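Local structure of lysyl oxidase (Pichia pastoris, 1W7C) at residues L498-T503 with F678-S683; T70-D75 with G328-Y333. The protein probably oxidises primary amines, including peptidyl lysine side chains, as a homodimeric copper enzyme with a topaquinone cofactor in each subunit. All blocks are in the same frame, centred on the assembly; numbering follows the deposited sequence. Where two conformers were deposited one is given.

Interaction 1: residues L498-T503 with F678-S683; sequences LDVGGT and FNYFDS. With CA (calcium ion), chain D.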
ATOM      1  N   LEU A 498      -0.161   9.625  19.965  1.00 14.16           N
ATOM      2  CA  LEU A 498      -0.188  10.929  19.306  1.00 13.39           C
ATOM      3  C   LEU A 498      -0.500  11.967  20.376  1.00 13.46           C
ATOM      4  O   LEU A 498      -1.424  11.759  21.166  1.00 12.86           O
ATOM      5  CB  LEU A 498      -1.280  10.954  18.197  1.00 14.21           C
ATOM      6  CG  LEU A 498      -0.804  10.390  16.852  1.00 14.48           C
ATOM      7  CD1 LEU A 498      -2.007   9.805  16.083  1.00 16.10           C
ATOM      8  CD2 LEU A 498      -0.119  11.444  16.034  1.00 14.56           C
ATOM      9  N   ASP A 499       0.183  13.096  20.316  1.00 13.70           N
ATOM     10  CA  ASP A 499      -0.074  14.257  21.163  1.00 13.91           C
ATOM     11  C   ASP A 499      -0.072  15.455  20.183  1.00 14.43           C
ATOM     12  O   ASP A 499       0.967  16.101  19.963  1.00 15.65           O
ATOM     13  CB  ASP A 499       1.037  14.473  22.202  1.00 13.83           C
ATOM     14  CG  ASP A 499       0.975  13.549  23.393  1.00 14.09           C
ATOM     15  OD1 ASP A 499      -0.008  12.801  23.605  1.00 15.07           O
ATOM     16  OD2 ASP A 499       1.983  13.572  24.186  1.00 15.39           O
ATOM     17  N   VAL A 500      -1.182  15.662  19.508  1.00 14.21           N
ATOM     18  CA  VAL A 500      -1.236  16.654  18.449  1.00 14.12           C
ATOM     19  C   VAL A 500      -1.495  18.036  19.020  1.00 15.22           C
ATOM     20  O   VAL A 500      -2.547  18.292  19.590  1.00 16.49           O
ATOM     21  CB  VAL A 500      -2.327  16.293  17.408  1.00 15.36           C
ATOM     22  CG1 VAL A 500      -2.286  17.281  16.277  1.00 16.46           C
ATOM     23  CG2 VAL A 500      -2.098  14.891  16.904  1.00 16.07           C
ATOM     24  N   GLY A 501      -0.520  18.917  18.887  1.00 16.06           N
ATOM     25  CA  GLY A 501      -0.658  20.242  19.459  0.60 16.23           C
ATOM     26  C   GLY A 501      -0.935  20.163  20.941  0.60 22.49           C
ATOM     27  O   GLY A 501      -1.922  20.761  21.418  0.60 20.73           O
ATOM     28  N   GLY A 502      -0.079  19.386  21.621  0.60 19.61           N
ATOM     29  CA  GLY A 502      -0.137  19.111  23.047  1.00 19.30           C
ATOM     30  C   GLY A 502      -0.789  17.788  23.395  1.00 18.28           C
ATOM     31  O   GLY A 502      -1.223  17.048  22.506  1.00 16.23           O
ATOM     32  N   THR A 503      -0.828  17.450  24.674  1.00 16.89           N
ATOM     33  CA  THR A 503      -1.485  16.215  25.079  1.00 16.10           C
ATOM     34  C   THR A 503      -2.989  16.227  24.972  1.00 14.26           C
ATOM     35  O   THR A 503      -3.627  15.180  24.713  1.00 16.11           O
ATOM     36  CB  THR A 503      -1.105  15.813  26.523  1.00 17.77           C
ATOM     37  OG1 THR A 503      -1.449  16.876  27.443  1.00 20.24           O
ATOM     38  CG2 THR A 503       0.362  15.499  26.683  1.00 19.84           C
ATOM     39  N   PHE A 678      -3.121  16.883   8.944  1.00 13.69           N
ATOM     40  CA  PHE A 678      -4.439  17.252   8.464  1.00 13.49           C
ATOM     41  C   PHE A 678      -4.841  18.539   9.148  1.00 14.47           C
ATOM     42  O   PHE A 678      -5.196  18.549  10.310  1.00 15.36           O
ATOM     43  CB  PHE A 678      -5.388  16.112   8.782  1.00 13.94           C
ATOM     44  CG  PHE A 678      -6.756  16.230   8.177  1.00 14.35           C
ATOM     45  CD1 PHE A 678      -7.073  15.492   7.053  1.00 16.59           C
ATOM     46  CD2 PHE A 678      -7.735  17.071   8.709  1.00 16.95           C
ATOM     47  CE1 PHE A 678      -8.309  15.589   6.473  1.00 18.54           C
ATOM     48  CE2 PHE A 678      -9.012  17.148   8.117  1.00 17.31           C
ATOM     49  CZ  PHE A 678      -9.275  16.397   7.003  1.00 17.67           C
ATOM     50  N   ASN A 679      -4.687  19.644   8.427  1.00 13.93           N
ATOM     51  CA  ASN A 679      -4.864  20.971   9.023  1.00 15.23           C
ATOM     52  C   ASN A 679      -3.904  21.267  10.173  1.00 14.91           C
ATOM     53  O   ASN A 679      -4.136  22.143  10.980  1.00 16.50           O
ATOM     54  CB  ASN A 679      -6.338  21.180   9.428  1.00 15.09           C
ATOM     55  CG  ASN A 679      -7.247  21.162   8.247  1.00 14.88           C
ATOM     56  OD1 ASN A 679      -6.877  21.563   7.141  1.00 15.61           O
ATOM     57  ND2 ASN A 679      -8.473  20.732   8.479  1.00 16.12           N
ATOM     58  N   TYR A 680      -2.802  20.526  10.220  1.00 14.70           N
ATOM     59  CA  TYR A 680      -1.822  20.645  11.284  1.00 15.79           C
ATOM     60  C   TYR A 680      -0.989  21.921  11.082  1.00 15.43           C
ATOM     61  O   TYR A 680      -0.525  22.527  12.048  1.00 16.35           O
ATOM     62  CB  TYR A 680      -0.922  19.402  11.292  1.00 16.15           C
ATOM     63  CG  TYR A 680       0.103  19.408  12.392  1.00 14.85           C
ATOM     64  CD1 TYR A 680      -0.264  19.149  13.696  1.00 15.95           C
ATOM     65  CD2 TYR A 680       1.455  19.664  12.118  1.00 16.87           C
ATOM     66  CE1 TYR A 680       0.654  19.164  14.705  1.00 16.21           C
ATOM     67  CE2 TYR A 680       2.365  19.673  13.110  1.00 16.81           C
ATOM     68  CZ  TYR A 680       1.983  19.427  14.398  1.00 17.64           C
ATOM     69  OH  TYR A 680       2.946  19.476  15.365  1.00 17.67           O
ATOM     70  N   PHE A 681      -0.787  22.298   9.827  1.00 15.76           N
ATOM     71  CA  PHE A 681      -0.218  23.562   9.411  1.00 16.18           C
ATOM     72  C   PHE A 681      -1.258  24.350   8.610  1.00 15.96           C
ATOM     73  O   PHE A 681      -2.365  23.871   8.364  1.00 17.12           O
ATOM     74  CB  PHE A 681       1.036  23.314   8.569  1.00 15.48           C
ATOM     75  CG  PHE A 681       2.133  22.525   9.267  1.00 15.85           C
ATOM     76  CD1 PHE A 681       2.820  23.038  10.365  1.00 17.55           C
ATOM     77  CD2 PHE A 681       2.558  21.294   8.746  1.00 17.43           C
ATOM     78  CE1 PHE A 681       3.829  22.317  10.959  1.00 17.75           C
ATOM     79  CE2 PHE A 681       3.611  20.587   9.334  1.00 18.62           C
ATOM     80  CZ  PHE A 681       4.245  21.108  10.418  1.00 17.45           C
ATOM     81  N   ASP A 682      -0.882  25.526   8.132  1.00 16.84           N
ATOM     82  CA  ASP A 682      -1.671  26.260   7.173  1.00 16.53           C
ATOM     83  C   ASP A 682      -1.502  25.762   5.735  1.00 16.49           C
ATOM     84  O   ASP A 682      -2.319  26.079   4.873  1.00 17.86           O
ATOM     85  CB  ASP A 682      -1.299  27.747   7.213  1.00 17.83           C
ATOM     86  CG  ASP A 682      -1.736  28.441   8.469  1.00 20.52           C
ATOM     87  OD1 ASP A 682      -2.549  27.892   9.235  1.00 22.23           O
ATOM     88  OD2 ASP A 682      -1.314  29.602   8.698  1.00 23.60           O
ATOM     89  N   SER A 683      -0.446  25.008   5.492  1.00 17.60           N
ATOM     90  CA  SER A 683      -0.090  24.557   4.167  1.00 17.07           C
ATOM     91  C   SER A 683       0.756  23.283   4.270  1.00 14.60           C
ATOM     92  O   SER A 683       1.193  22.871   5.352  1.00 16.18           O
ATOM     93  CB  SER A 683       0.681  25.658   3.433  1.00 17.51           C
ATOM     94  OG  SER A 683       1.879  25.967   4.129  1.00 19.70           O
TER
HETATM   95 CA    CA D 802      -1.671  11.260  23.445  1.00 13.64          CA
HETATM   96  O   HOH W   1       2.178  18.858  17.978  1.00 18.77           O
HETATM   97  O   HOH W   2      -3.275  13.048  23.120  1.00 13.86           O

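Interaction 2: residues T70-D75 with G328-Y333; sequences TYLDED and GERIVY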
ATOM      1  N   THR A  70       7.743  16.685  31.900  1.00 20.35           N
ATOM      2  CA  THR A  70       8.283  17.762  32.714  1.00 19.42           C
ATOM      3  C   THR A  70       9.801  17.881  32.460  1.00 17.94           C
ATOM      4  O   THR A  70      10.354  18.966  32.309  1.00 18.96           O
ATOM      5  CB  THR A  70       7.951  17.535  34.196  1.00 24.82           C
ATOM      6  OG1 THR A  70       6.514  17.470  34.354  1.00 26.56           O
ATOM      7  CG2 THR A  70       8.364  18.711  35.057  1.00 32.66           C
ATOM      8  N   TYR A  71      10.483  16.749  32.378  1.00 18.35           N
ATOM      9  CA  TYR A  71      11.898  16.727  32.034  1.00 17.48           C
ATOM     10  C   TYR A  71      12.180  17.268  30.623  1.00 16.23           C
ATOM     11  O   TYR A  71      13.061  18.086  30.427  1.00 18.64           O
ATOM     12  CB  TYR A  71      12.443  15.295  32.182  1.00 17.03           C
ATOM     13  CG  TYR A  71      13.830  15.134  31.652  1.00 17.37           C
ATOM     14  CD1 TYR A  71      14.908  15.737  32.282  1.00 17.66           C
ATOM     15  CD2 TYR A  71      14.069  14.370  30.530  1.00 17.32           C
ATOM     16  CE1 TYR A  71      16.184  15.622  31.803  1.00 22.69           C
ATOM     17  CE2 TYR A  71      15.354  14.227  30.038  1.00 18.47           C
ATOM     18  CZ  TYR A  71      16.406  14.870  30.655  1.00 18.17           C
ATOM     19  OH  TYR A  71      17.642  14.722  30.151  1.00 21.00           O
ATOM     20  N   LEU A  72      11.435  16.794  29.627  1.00 17.76           N
ATOM     21  CA  LEU A  72      11.683  17.171  28.238  1.00 19.02           C
ATOM     22  C   LEU A  72      11.356  18.610  27.933  1.00 17.89           C
ATOM     23  O   LEU A  72      12.065  19.239  27.147  1.00 18.61           O
ATOM     24  CB  LEU A  72      10.851  16.295  27.290  1.00 17.08           C
ATOM     25  CG  LEU A  72      11.204  14.803  27.308  1.00 17.40           C
ATOM     26  CD1 LEU A  72      10.214  14.029  26.466  1.00 18.86           C
ATOM     27  CD2 LEU A  72      12.620  14.537  26.827  1.00 19.65           C
ATOM     28  N   ASP A  73      10.285  19.118  28.556  1.00 19.05           N
ATOM     29  CA  ASP A  73       9.657  20.366  28.134  1.00 18.93           C
ATOM     30  C   ASP A  73       9.730  21.513  29.146  1.00 22.09           C
ATOM     31  O   ASP A  73       9.592  22.669  28.757  1.00 23.25           O
ATOM     32  CB  ASP A  73       8.179  20.132  27.821  1.00 19.30           C
ATOM     33  CG  ASP A  73       7.947  19.280  26.617  1.00 20.02           C
ATOM     34  OD1 ASP A  73       8.888  19.056  25.785  1.00 23.76           O
ATOM     35  OD2 ASP A  73       6.797  18.863  26.434  1.00 23.87           O
ATOM     36  N   GLU A  74       9.893  21.175  30.425  1.00 17.49           N
ATOM     37  CA  GLU A  74       9.753  22.144  31.528  1.00 19.83           C
ATOM     38  C   GLU A  74      10.931  22.114  32.512  1.00 20.52           C
ATOM     39  O   GLU A  74      10.792  22.472  33.676  1.00 22.96           O
ATOM     40  CB  GLU A  74       8.393  21.968  32.256  1.00 22.49           C
ATOM     41  CG  GLU A  74       7.172  22.177  31.335  1.00 27.85           C
ATOM     42  CD  GLU A  74       5.831  21.958  32.007  1.00 54.42           C
ATOM     43  OE1 GLU A  74       5.779  21.839  33.244  1.00 51.67           O
ATOM     44  OE2 GLU A  74       4.813  21.910  31.286  1.00 94.84           O
ATOM     45  N   ASP A  75      12.105  21.715  32.044  1.00 20.01           N
ATOM     46  CA  ASP A  75      13.329  21.817  32.864  1.00 18.86           C
ATOM     47  C   ASP A  75      13.217  20.956  34.140  1.00 19.04           C
ATOM     48  O   ASP A  75      13.769  21.288  35.168  1.00 21.17           O
ATOM     49  CB  ASP A  75      13.638  23.276  33.250  1.00 22.93           C
ATOM     50  CG  ASP A  75      14.016  24.156  32.052  1.00 29.78           C
ATOM     51  OD1 ASP A  75      14.551  23.654  31.059  1.00 27.06           O
ATOM     52  OD2 ASP A  75      13.768  25.378  32.033  1.00 50.68           O
ATOM     53  N   GLY A 328      10.196  20.992  15.239  1.00 17.69           N
ATOM     54  CA  GLY A 328      10.304  21.499  16.605  1.00 19.46           C
ATOM     55  C   GLY A 328       9.116  21.243  17.515  1.00 18.93           C
ATOM     56  O   GLY A 328       9.108  21.720  18.636  1.00 25.22           O
ATOM     57  N   GLU A 329       8.119  20.501  17.038  1.00 16.30           N
ATOM     58  CA  GLU A 329       6.972  20.180  17.854  1.00 17.67           C
ATOM     59  C   GLU A 329       6.807  18.670  17.968  1.00 16.71           C
ATOM     60  O   GLU A 329       6.865  17.960  16.959  1.00 15.79           O
ATOM     61  CB  GLU A 329       5.678  20.772  17.256  1.00 17.74           C
ATOM     62  CG  GLU A 329       5.687  22.298  17.107  1.00 19.80           C
ATOM     63  CD  GLU A 329       4.344  22.820  16.622  1.00 20.98           C
ATOM     64  OE1 GLU A 329       4.136  22.908  15.408  1.00 24.67           O
ATOM     65  OE2 GLU A 329       3.451  23.081  17.454  1.00 23.86           O
ATOM     66  N   ARG A 330       6.563  18.173  19.181  1.00 15.66           N
ATOM     67  CA  ARG A 330       6.259  16.771  19.367  1.00 15.03           C
ATOM     68  C   ARG A 330       4.903  16.456  18.739  1.00 14.27           C
ATOM     69  O   ARG A 330       3.924  17.123  19.028  1.00 15.69           O
ATOM     70  CB  ARG A 330       6.172  16.437  20.853  1.00 15.59           C
ATOM     71  CG  ARG A 330       5.876  15.009  21.143  1.00 15.12           C
ATOM     72  CD  ARG A 330       5.716  14.686  22.635  1.00 16.16           C
ATOM     73  NE  ARG A 330       6.929  15.133  23.316  1.00 16.91           N
ATOM     74  CZ  ARG A 330       7.073  16.223  24.075  1.00 16.85           C
ATOM     75  NH1 ARG A 330       6.035  16.929  24.483  1.00 17.62           N
ATOM     76  NH2 ARG A 330       8.290  16.555  24.472  1.00 18.81           N
ATOM     77  N   ILE A 331       4.880  15.433  17.906  1.00 14.04           N
ATOM     78  CA  ILE A 331       3.633  14.853  17.417  1.00 14.29           C
ATOM     79  C   ILE A 331       3.278  13.516  18.062  1.00 14.33           C
ATOM     80  O   ILE A 331       2.106  13.197  18.153  1.00 14.48           O
ATOM     81  CB  ILE A 331       3.599  14.752  15.889  1.00 16.90           C
ATOM     82  CG1 ILE A 331       4.688  13.853  15.329  1.00 16.73           C
ATOM     83  CG2 ILE A 331       3.616  16.140  15.238  1.00 19.03           C
ATOM     84  CD1 ILE A 331       4.415  13.368  13.945  1.00 17.99           C
ATOM     85  N   VAL A 332       4.286  12.757  18.495  1.00 14.31           N
ATOM     86  CA  VAL A 332       4.021  11.437  19.102  1.00 14.58           C
ATOM     87  C   VAL A 332       4.969  11.279  20.307  1.00 14.53           C
ATOM     88  O   VAL A 332       6.184  11.335  20.158  1.00 15.56           O
ATOM     89  CB  VAL A 332       4.287  10.275  18.092  1.00 13.69           C
ATOM     90  CG1 VAL A 332       4.177   8.912  18.803  1.00 16.25           C
ATOM     91  CG2 VAL A 332       3.381  10.355  16.897  1.00 15.05           C
ATOM     92  N   TYR A 333       4.380  11.055  21.478  1.00 13.92           N
ATOM     93  CA  TYR A 333       5.165  10.813  22.672  1.00 14.47           C
ATOM     94  C   TYR A 333       5.850   9.442  22.628  1.00 13.57           C
ATOM     95  O   TYR A 333       7.041   9.330  22.900  1.00 14.08           O
ATOM     96  CB  TYR A 333       4.329  10.983  23.953  1.00 14.29           C
ATOM     97  CG  TYR A 333       5.153  10.547  25.173  1.00 14.34           C
ATOM     98  CD1 TYR A 333       6.187  11.335  25.636  1.00 16.69           C
ATOM     99  CD2 TYR A 333       4.911   9.336  25.817  1.00 14.82           C
ATOM    100  CE1 TYR A 333       6.995  10.908  26.684  1.00 16.39           C
ATOM    101  CE2 TYR A 333       5.692   8.898  26.860  1.00 16.34           C
ATOM    102  CZ  TYR A 333       6.742   9.700  27.291  1.00 15.48           C
ATOM    103  OH  TYR A 333       7.557   9.276  28.296  1.00 16.53           O
TER

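Interaction 1: residues L498-T503 with F678-S683
Val500 CG1 meets the ring of Tyr680 at its edge, near the ring plane: CG1 lies 3.8 Å from CD1 of Tyr680 and as far from CE1, a methyl set against one C-C bond of the rim and not over a face. CG1 stands anti to the backbone N of Val500 (chi1 -176°), the branch turned to the tyrosine. Beyond this apolar touch the two loops share a water and no direct hydrogen bond. In the modelled conformer of Gly501, one of two, the water accepts from the backbone N-H, with its oxygen 2.8 Å from Gly501 N, and pairs with the Tyr680 hydroxyl, 2.8 Å from OH and in the plane of the ring. Tyr680 has CG anti to its own N (chi1 -178°), which carries the phenol away from its backbone and brings its far end nearer to segment 498-503. CD2 of Tyr680 in turn sits 3.5 Å above the ring plane of Phe681, over its centre. Glu329 and Ile331 of strand 329-344 also pack on Tyr680.

Immediately before the valine, the same loop binds calcium through Leu498 O at 2.4 Å and Asp499 OD1 at 2.3 Å. A water 2.4 Å from the ion is also a ligand, and it donates to Thr503 O at 2.7 Å, tying the far end of segment 498-503 to the site. Asp497, Asp643 and Ile644 complete the coordination, while Asp499 OD2 has a salt bridge with Lys65. At the other end of the contact, Asn679 hydrogen-bonds Asn657 and Ser658 of the second subunit. A metal-bound loop thus meets a loop at the dimer interface through one methyl and, in this conformer, one water, which implies a water-bridged contact with no direct polar bond between the loops.

Interaction 2: residues T70-D75 with G328-Y333
The guanidinium of Arg330 grips the carboxylate of Asp73 end-on, one nitrogen to each oxygen. NH2 donates to Asp73 OD1 over 2.9 Å at an N-H...O angle of 167°, and NH1 donates to Asp73 OD2, also 2.9 Å, through the syn lone pair of that oxygen. The two flat groups are 29° apart, nearly coplanar; the tilt appears at OD1, met on its syn side but out of the carboxylate plane. Arg330 leaves its backbone extended and bends at chi3 (-55°), turning NH1 and NH2 to the helix, while NE pairs with Asp323 in a second salt bridge. Leu72, the preceding residue of helix 65-73, crosses the arginine at about a right angle, its CD1 3.7 Å from Arg330 NH2. The same methyl comes to 4.5 Å from CE1 of Tyr333, at the ring edge, a loose apolar touch; the hydroxyl of Tyr333 is hydrogen-bonded to Trp21. Replacing Arg330 by a methionine would probably leave the carboxylates of Asp73 and Asp323 without their shared cation and take away the bidentate link to the helix end. One arginine between two aspartates thus joins the N2 domain to the enzyme domain, with its one positive charge probably shared by the two carboxylates, which implies a tie that depends on direction as well as charge.

In the fold
The two contacts sit on the same side of the chain's centre, with their own centres about 14 Å apart, and meet at strand 329-344. Asp499 N lies 2.9 Å from Ile331 O, a probable hydrogen bond that runs directly from one to the other, and Tyr680 OH packs 3.4 Å from Ile331 CG2. Interaction 1 is the more deeply buried: it joins two loops within the enzyme domain by apolar contact and water, beside calcium. Interaction 2 is partly buried, bridges two domains and buries about twice the surface (151 against 78 Å²), relying on paired charges. Tyr333, which touches Leu72, also packs against Asp499, so helix 65-73 lies close to the calcium loop.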